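Local coordinates for protein putative TetR-family transcriptional regulator (Syntrophomonas wolfei subsp. wolfei, PDB 3LWJ) that probably binds DNA as a bacterial transcriptional regulator of the TetR family, at residues K83-Y86 against E87-I90; L95-E98 against V99-Q102; L187-H190 against K191-V195. All blocks are in the same frame, centred on the assembly; numbering follows the deposited sequence.

Contact 1 of 3, residues K83-Y86 against E87-I90; sequences KDLY and ERFI
Asp-84 caps the first turn of helix 85-102: its carboxylate OD2 accepts from Glu-87 N at 2.9 Å, using the lone pair turned away from OD1. This is an N-cap, in which a side chain takes up an amide that has no preceding turn of helix to bond to. The carboxylate reaches that amide because CG lies anti to the backbone N of Asp-84 (chi1 -175°), which swings it beside the carbonyl. The main-chain oxygen of the same residue opens the regular helical pattern by accepting from Arg-88 N at 3.0 Å. Leu-85 O then takes Phe-89 N, and Tyr-86 O takes Ile-90 N at 3.2 Å. Arg-88 runs extended from CG to NE back along the helix start. Its NE donates to Glu-82 O, and Tyr-79 adds a cation-pi contact. Over one face of the guanidinium lies Leu-85 CD2, 3.9 Å from Arg-88 NH1. Lys-83 NZ meets the plane of the group at its edge, 3.7 Å from Arg-88 NH2, two like charges side by side, but that ammonium is held by Tyr-79 O. A leucine in place of this arginine would probably leave Glu-82 O without its NE-H donor and Tyr-79 without its cation, freeing the preceding loop to shift. On the other flank Ile-90 CG1 sits over a face of the Tyr-86 ring, 4.2 Å from its centroid, in a CH-pi contact. Tyr-86 and Phe-89 also pack on leucines of the second subunit. The chemistry thus divides the labour at this helix start: a carboxylate, whose negative charge probably also suits the positive end of the helix dipole, satisfies an early amide, while the cationic arginine ties back to the loop that leads in.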
loop_
_atom_site.group_PDB
_atom_site.type_symbol
_atom_site.label_atom_id
_atom_site.label_comp_id
_atom_site.label_asym_id
_atom_site.label_seq_id
_atom_site.Cartn_x
_atom_site.Cartn_y
_atom_site.Cartn_z
ATOM N N LYS A 83 19.044 -20.380 -12.501
ATOM C CA LYS A 83 18.791 -19.852 -13.838
ATOM C C LYS A 83 17.361 -20.058 -14.329
ATOM O O LYS A 83 16.943 -19.356 -15.209
ATOM C CB LYS A 83 19.808 -20.401 -14.861
ATOM C CG LYS A 83 21.277 -20.152 -14.483
ATOM C CD LYS A 83 21.689 -18.679 -14.647
ATOM C CE LYS A 83 22.971 -18.347 -13.851
ATOM N NZ LYS A 83 23.269 -16.870 -13.813
ATOM N N ASP A 84 16.587 -20.968 -13.746
ATOM C CA ASP A 84 15.179 -21.095 -14.124
ATOM C C ASP A 84 14.407 -19.813 -13.725
ATOM O O ASP A 84 14.410 -19.398 -12.573
ATOM C CB ASP A 84 14.554 -22.333 -13.467
ATOM C CG ASP A 84 13.144 -22.574 -13.932
ATOM O OD1 ASP A 84 12.977 -23.287 -14.934
ATOM O OD2 ASP A 84 12.193 -22.063 -13.298
ATOM N N LEU A 85 13.748 -19.181 -14.695
ATOM C CA LEU A 85 13.193 -17.876 -14.472
ATOM C C LEU A 85 11.944 -17.901 -13.616
ATOM O O LEU A 85 11.687 -16.929 -12.902
ATOM C CB LEU A 85 12.925 -17.170 -15.793
ATOM C CG LEU A 85 14.135 -16.978 -16.712
ATOM C CD1 LEU A 85 13.635 -16.153 -17.889
ATOM C CD2 LEU A 85 15.364 -16.307 -16.020
ATOM N N TYR A 86 11.189 -18.998 -13.671
ATOM C CA TYR A 86 10.040 -19.222 -12.799
ATOM C C TYR A 86 10.458 -19.471 -11.358
ATOM O O TYR A 86 9.837 -18.953 -10.423
ATOM C CB TYR A 86 9.164 -20.411 -13.258
ATOM C CG TYR A 86 8.048 -20.694 -12.265
ATOM C CD1 TYR A 86 6.938 -19.855 -12.185
ATOM C CD2 TYR A 86 8.143 -21.731 -11.351
ATOM C CE1 TYR A 86 5.932 -20.075 -11.259
ATOM C CE2 TYR A 86 7.136 -21.956 -10.416
ATOM C CZ TYR A 86 6.034 -21.124 -10.388
ATOM O OH TYR A 86 5.042 -21.337 -9.468
ATOM N N GLU A 87 11.487 -20.295 -11.171
ATOM C CA GLU A 87 12.026 -20.500 -9.834
ATOM C C GLU A 87 12.456 -19.176 -9.255
ATOM O O GLU A 87 12.161 -18.878 -8.084
ATOM C CB GLU A 87 13.207 -21.464 -9.848
ATOM C CG GLU A 87 13.592 -21.945 -8.469
ATOM C CD GLU A 87 12.677 -23.035 -7.926
ATOM O OE1 GLU A 87 12.095 -23.811 -8.701
ATOM O OE2 GLU A 87 12.557 -23.129 -6.702
ATOM N N ARG A 88 13.138 -18.371 -10.067
ATOM C CA ARG A 88 13.531 -17.022 -9.654
ATOM C C ARG A 88 12.326 -16.132 -9.262
ATOM O O ARG A 88 12.371 -15.390 -8.271
ATOM C CB ARG A 88 14.281 -16.323 -10.786
ATOM C CG ARG A 88 15.659 -16.873 -11.154
ATOM C CD ARG A 88 16.253 -16.022 -12.249
ATOM N NE ARG A 88 17.633 -16.388 -12.577
ATOM C CZ ARG A 88 18.446 -15.638 -13.309
ATOM N NH1 ARG A 88 18.042 -14.472 -13.802
ATOM N NH2 ARG A 88 19.671 -16.060 -13.555
ATOM N N PHE A 89 11.261 -16.211 -10.061
ATOM C CA PHE A 89 10.076 -15.374 -9.887
ATOM C C PHE A 89 9.493 -15.546 -8.500
ATOM O O PHE A 89 9.205 -14.569 -7.811
ATOM C CB PHE A 89 9.030 -15.732 -10.954
ATOM C CG PHE A 89 7.857 -14.810 -11.001
ATOM C CD1 PHE A 89 8.016 -13.492 -11.389
ATOM C CD2 PHE A 89 6.589 -15.260 -10.647
ATOM C CE1 PHE A 89 6.952 -12.636 -11.418
ATOM C CE2 PHE A 89 5.505 -14.397 -10.696
ATOM C CZ PHE A 89 5.692 -13.082 -11.080
ATOM N N ILE A 90 9.349 -16.791 -8.087
ATOM C CA ILE A 90 8.837 -17.090 -6.766
ATOM C C ILE A 90 9.839 -16.789 -5.686
ATOM O O ILE A 90 9.529 -16.046 -4.743
ATOM C CB ILE A 90 8.431 -18.545 -6.608
ATOM C CG1 ILE A 90 7.412 -18.916 -7.683
ATOM C CG2 ILE A 90 7.865 -18.741 -5.255
ATOM C CD1 ILE A 90 6.224 -17.937 -7.805
#

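Contact 2 of 3, residues L95-E98 against V99-Q102; sequences LTME and VFAQ
Phe-100 is gripped from two directions by side chains of the preceding helical turn, Thr-96 over a face and Met-97, a selenomethionine, at the rim. Thr-96 CG2 lies 3.8 Å from Phe-100 CZ in a CH-pi contact, the two side chains running side by side. The carbonyl oxygen of Thr-96 stands above the same face, 3.7 Å from the plane and offset toward the rim, while accepting from Phe-100 N at 3.1 Å. Met-97 CE comes in near the ring plane and touches Phe-100 CD2 at 3.5 Å; its selenium lies obliquely, 4.6 Å from the centroid, a Met-aromatic contact. The Met-97 chain doubles back to get there, with a nearly eclipsed second torsion (chi2 -15°) that suggests some strain. This tight side faces inward: Glu-164, Ser-167 and Leu-168 of helix 153-173 meet it, with Met-182 and Ile-183 of helix 179-195 beside Met-97. Thr-96 OG1 is satisfied by Thr-92 O. Glu-98 and Gln-102 make little side-chain contact with each other. Gln-102 is exposed and lies along the Glu-98 carbonyl, its CG 3.6 Å from Glu-98 O, while its backbone N donates to that oxygen; its side chain also touches Gln-70 of helix 56-79. The Glu-98 carboxylate bends away to a salt bridge with Lys-179. Between these sides Val-99 rests CG2 against Leu-95 O at 3.4 Å and packs on Ile-71 of helix 56-79. A central helix walled by neighbours on several flanks is consistent with the all-helical C-terminal domain of TetR-family regulators.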
loop_
_atom_site.group_PDB
_atom_site.type_symbol
_atom_site.label_atom_id
_atom_site.label_comp_id
_atom_site.label_asym_id
_atom_site.label_seq_id
_atom_site.Cartn_x
_atom_site.Cartn_y
_atom_site.Cartn_z
ATOM N N LEU A 95 12.989 -14.099 -0.767
ATOM C CA LEU A 95 14.192 -13.327 -0.436
ATOM C C LEU A 95 13.882 -11.916 -0.041
ATOM O O LEU A 95 14.433 -11.436 0.947
ATOM C CB LEU A 95 15.193 -13.231 -1.601
ATOM C CG LEU A 95 16.156 -14.366 -1.771
ATOM C CD1 LEU A 95 17.070 -14.072 -2.959
ATOM C CD2 LEU A 95 16.934 -14.621 -0.469
ATOM N N THR A 96 13.050 -11.221 -0.828
ATOM C CA THR A 96 12.767 -9.829 -0.538
ATOM C C THR A 96 12.096 -9.740 0.814
ATOM O O THR A 96 12.449 -8.890 1.626
ATOM C CB THR A 96 11.845 -9.170 -1.591
ATOM O OG1 THR A 96 12.459 -9.237 -2.876
ATOM C CG2 THR A 96 11.558 -7.737 -1.208
HETATM N N MSE A 97 11.129 -10.619 1.048
HETATM C CA MSE A 97 10.351 -10.578 2.302
HETATM C C MSE A 97 11.327 -10.837 3.484
HETATM O O MSE A 97 11.183 -10.251 4.578
HETATM C CB MSE A 97 9.163 -11.591 2.319
HETATM C CG MSE A 97 7.760 -11.242 1.533
HETATM SE SE MSE A 97 7.642 -9.350 1.076
HETATM C CE MSE A 97 6.506 -8.724 2.530
ATOM N N GLU A 98 12.338 -11.680 3.278
ATOM C CA GLU A 98 13.336 -11.915 4.347
ATOM C C GLU A 98 14.229 -10.685 4.594
ATOM O O GLU A 98 14.617 -10.427 5.729
ATOM C CB GLU A 98 14.229 -13.140 4.074
ATOM C CG GLU A 98 13.516 -14.518 3.948
ATOM C CD GLU A 98 13.062 -15.167 5.272
ATOM O OE1 GLU A 98 13.297 -14.584 6.374
ATOM O OE2 GLU A 98 12.467 -16.284 5.190
ATOM N N VAL A 99 14.565 -9.913 3.559
ATOM C CA VAL A 99 15.339 -8.683 3.783
ATOM C C VAL A 99 14.484 -7.727 4.634
ATOM O O VAL A 99 14.977 -7.135 5.593
ATOM C CB VAL A 99 15.797 -8.020 2.451
ATOM C CG1 VAL A 99 16.490 -6.718 2.705
ATOM C CG2 VAL A 99 16.709 -8.946 1.659
ATOM N N PHE A 100 13.194 -7.606 4.304
ATOM C CA PHE A 100 12.300 -6.788 5.116
ATOM C C PHE A 100 12.414 -7.214 6.593
ATOM O O PHE A 100 12.623 -6.364 7.448
ATOM C CB PHE A 100 10.833 -6.900 4.671
ATOM C CG PHE A 100 10.512 -6.266 3.348
ATOM C CD1 PHE A 100 11.245 -5.250 2.833
ATOM C CD2 PHE A 100 9.391 -6.668 2.657
ATOM C CE1 PHE A 100 10.905 -4.648 1.623
ATOM C CE2 PHE A 100 9.053 -6.081 1.464
ATOM C CZ PHE A 100 9.834 -5.059 0.948
ATOM N N ALA A 101 12.288 -8.511 6.870
ATOM C CA ALA A 101 12.313 -9.036 8.241
ATOM C C ALA A 101 13.651 -8.804 8.982
ATOM O O ALA A 101 13.670 -8.603 10.208
ATOM C CB ALA A 101 11.944 -10.526 8.255
ATOM N N GLN A 102 14.759 -8.822 8.246
ATOM C CA GLN A 102 16.073 -8.541 8.837
ATOM C C GLN A 102 16.230 -7.074 9.206
ATOM O O GLN A 102 17.058 -6.752 10.053
ATOM C CB GLN A 102 17.201 -8.958 7.889
ATOM C CG GLN A 102 17.503 -10.465 7.949
ATOM C CD GLN A 102 18.080 -11.011 6.649
ATOM O OE1 GLN A 102 18.650 -10.265 5.831
ATOM N NE2 GLN A 102 17.919 -12.321 6.440
#

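Contact 3 of 3, residues L187-H190 against K191-V195; sequences LSFH and KTLAV
Phe-189 O accepts from Leu-193 N at 2.8 Å, the shortest of the four backbone bonds between 187-190 and 191-195 in helix 179-195, which here lies against the second subunit, consistent with the helical dimer interface of TetR-family proteins. The bond from Thr-192 N to Ser-188 O is the straightest of the set, 173° at the hydrogen. A second link runs between the same two residues through a water, which lies 2.9 Å from Ser-188 OG and equally far from Thr-192 OG1. That threonine hydroxyl also accepts from Lys-191 NZ at 3.0 Å. The lysine can serve its immediate neighbour because its chain curls back at both outer torsions (chi3 63°, chi4 64°), bringing the ammonium over the helix surface. The polar strip lies at the subunit boundary: Ser-188 packs on Pro-155, and Lys-191 and Thr-192 on Val-151, all three contacts being with residues of the second subunit. Farther along, Val-195 O receives Lys-149 NZ of that subunit. On another side of the helix the contact becomes apolar. Phe-189 and Leu-193 point the same way, side by side, with Leu-193 CB over one face of the phenyl ring toward its rim and the CD2 methyl 3.8 Å from Phe-189 CZ. Leu-193 continues onto Phe-89, and Phe-189 onto Ile-163 of helix 153-173. His-190 fills the inner side against Ile-160 and Ile-163; its ND1 is bonded to Val-186 O, which would help fix the rotation of the imidazole. Against that ring leans its neighbour in sequence: Phe-189 CD2 stands 3.6 Å above the imidazole plane of His-190, over the centre.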
loop_
_atom_site.group_PDB
_atom_site.type_symbol
_atom_site.label_atom_id
_atom_site.label_comp_id
_atom_site.label_asym_id
_atom_site.label_seq_id
_atom_site.Cartn_x
_atom_site.Cartn_y
_atom_site.Cartn_z
ATOM N N LEU A 187 3.907 -15.391 -1.625
ATOM C CA LEU A 187 4.305 -16.465 -2.560
ATOM C C LEU A 187 3.112 -17.060 -3.273
ATOM O O LEU A 187 3.170 -17.372 -4.450
ATOM C CB LEU A 187 5.046 -17.592 -1.826
ATOM C CG LEU A 187 6.300 -17.183 -1.063
ATOM C CD1 LEU A 187 6.883 -18.429 -0.301
ATOM C CD2 LEU A 187 7.285 -16.517 -1.975
ATOM N N SER A 188 2.018 -17.206 -2.555
ATOM C CA SER A 188 0.809 -17.749 -3.164
ATOM C C SER A 188 0.325 -16.836 -4.253
ATOM O O SER A 188 0.008 -17.301 -5.327
ATOM C CB SER A 188 -0.308 -17.930 -2.141
ATOM O OG SER A 188 -1.450 -18.507 -2.776
ATOM N N PHE A 189 0.258 -15.519 -3.983
ATOM C CA PHE A 189 -0.170 -14.600 -5.028
ATOM C C PHE A 189 0.709 -14.665 -6.302
ATOM O O PHE A 189 0.193 -14.637 -7.467
ATOM C CB PHE A 189 -0.179 -13.150 -4.511
ATOM C CG PHE A 189 -0.085 -12.142 -5.619
ATOM C CD1 PHE A 189 -1.178 -11.908 -6.427
ATOM C CD2 PHE A 189 1.108 -11.497 -5.912
ATOM C CE1 PHE A 189 -1.090 -11.022 -7.483
ATOM C CE2 PHE A 189 1.182 -10.564 -6.946
ATOM C CZ PHE A 189 0.100 -10.337 -7.732
ATOM N N HIS A 190 2.031 -14.691 -6.122
ATOM C CA HIS A 190 2.944 -14.730 -7.294
ATOM C C HIS A 190 2.816 -16.027 -8.087
ATOM O O HIS A 190 2.890 -16.018 -9.329
ATOM C CB HIS A 190 4.388 -14.462 -6.893
ATOM C CG HIS A 190 4.627 -13.043 -6.506
ATOM N ND1 HIS A 190 4.492 -12.597 -5.208
ATOM C CD2 HIS A 190 4.947 -11.960 -7.243
ATOM C CE1 HIS A 190 4.742 -11.303 -5.164
ATOM N NE2 HIS A 190 5.018 -10.891 -6.383
ATOM N N LYS A 191 2.522 -17.129 -7.385
ATOM C CA LYS A 191 2.228 -18.399 -8.043
ATOM C C LYS A 191 0.996 -18.281 -8.931
ATOM O O LYS A 191 1.029 -18.637 -10.114
ATOM C CB LYS A 191 2.056 -19.542 -7.043
ATOM C CG LYS A 191 1.533 -20.879 -7.692
ATOM C CD LYS A 191 0.754 -21.794 -6.692
ATOM C CE LYS A 191 -0.557 -21.160 -6.130
ATOM N NZ LYS A 191 -1.628 -20.875 -7.137
ATOM N N THR A 192 -0.085 -17.785 -8.358
ATOM C CA THR A 192 -1.313 -17.587 -9.133
ATOM C C THR A 192 -1.128 -16.603 -10.287
ATOM O O THR A 192 -1.673 -16.803 -11.382
ATOM C CB THR A 192 -2.445 -17.098 -8.260
ATOM O OG1 THR A 192 -2.699 -18.063 -7.232
ATOM C CG2 THR A 192 -3.706 -16.914 -9.058
ATOM N N LEU A 193 -0.390 -15.528 -10.048
ATOM C CA LEU A 193 -0.096 -14.549 -11.113
ATOM C C LEU A 193 0.618 -15.196 -12.303
ATOM O O LEU A 193 0.315 -14.901 -13.490
ATOM C CB LEU A 193 0.742 -13.367 -10.557
ATOM C CG LEU A 193 1.386 -12.357 -11.510
ATOM C CD1 LEU A 193 0.297 -11.751 -12.355
ATOM C CD2 LEU A 193 2.247 -11.243 -10.743
ATOM N N ALA A 194 1.571 -16.059 -11.972
ATOM C CA ALA A 194 2.350 -16.840 -12.930
ATOM C C ALA A 194 1.498 -17.803 -13.765
ATOM O O ALA A 194 1.563 -17.802 -15.003
ATOM C CB ALA A 194 3.431 -17.622 -12.177
ATOM N N VAL A 195 0.712 -18.640 -13.081
ATOM C CA VAL A 195 -0.110 -19.644 -13.776
ATOM C C VAL A 195 -1.401 -19.062 -14.377
ATOM O O VAL A 195 -1.962 -19.652 -15.273
ATOM C CB VAL A 195 -0.428 -20.889 -12.882
ATOM C CG1 VAL A 195 0.836 -21.525 -12.460
ATOM C CG2 VAL A 195 -1.272 -20.518 -11.650
HETATM O O HOH W 1 -3.462 -17.436 -4.488
#

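Contacts 1 and 2 follow each other on helix 85-102, their centres 18 Å apart and their nearest atoms about 6 Å. Contact 3, on helix 179-195, touches contact 1 directly, with centres 12 Å apart: Phe-89 CE2 lies 3.4 Å from His-190 O, Tyr-86 CE1 packs on Ala-194 CB at 3.6 Å, and Ile-90 O approaches Leu-187 CD2. These two contacts also share the second subunit, whereas no other chain touches contact 2, which lies nearer the centre of the chain and about 6 Å from contact 3 at the nearest atoms. A 1,2-ethanediol molecule, probably from crystallisation, lies about 4 Å from the side chain of Phe-89.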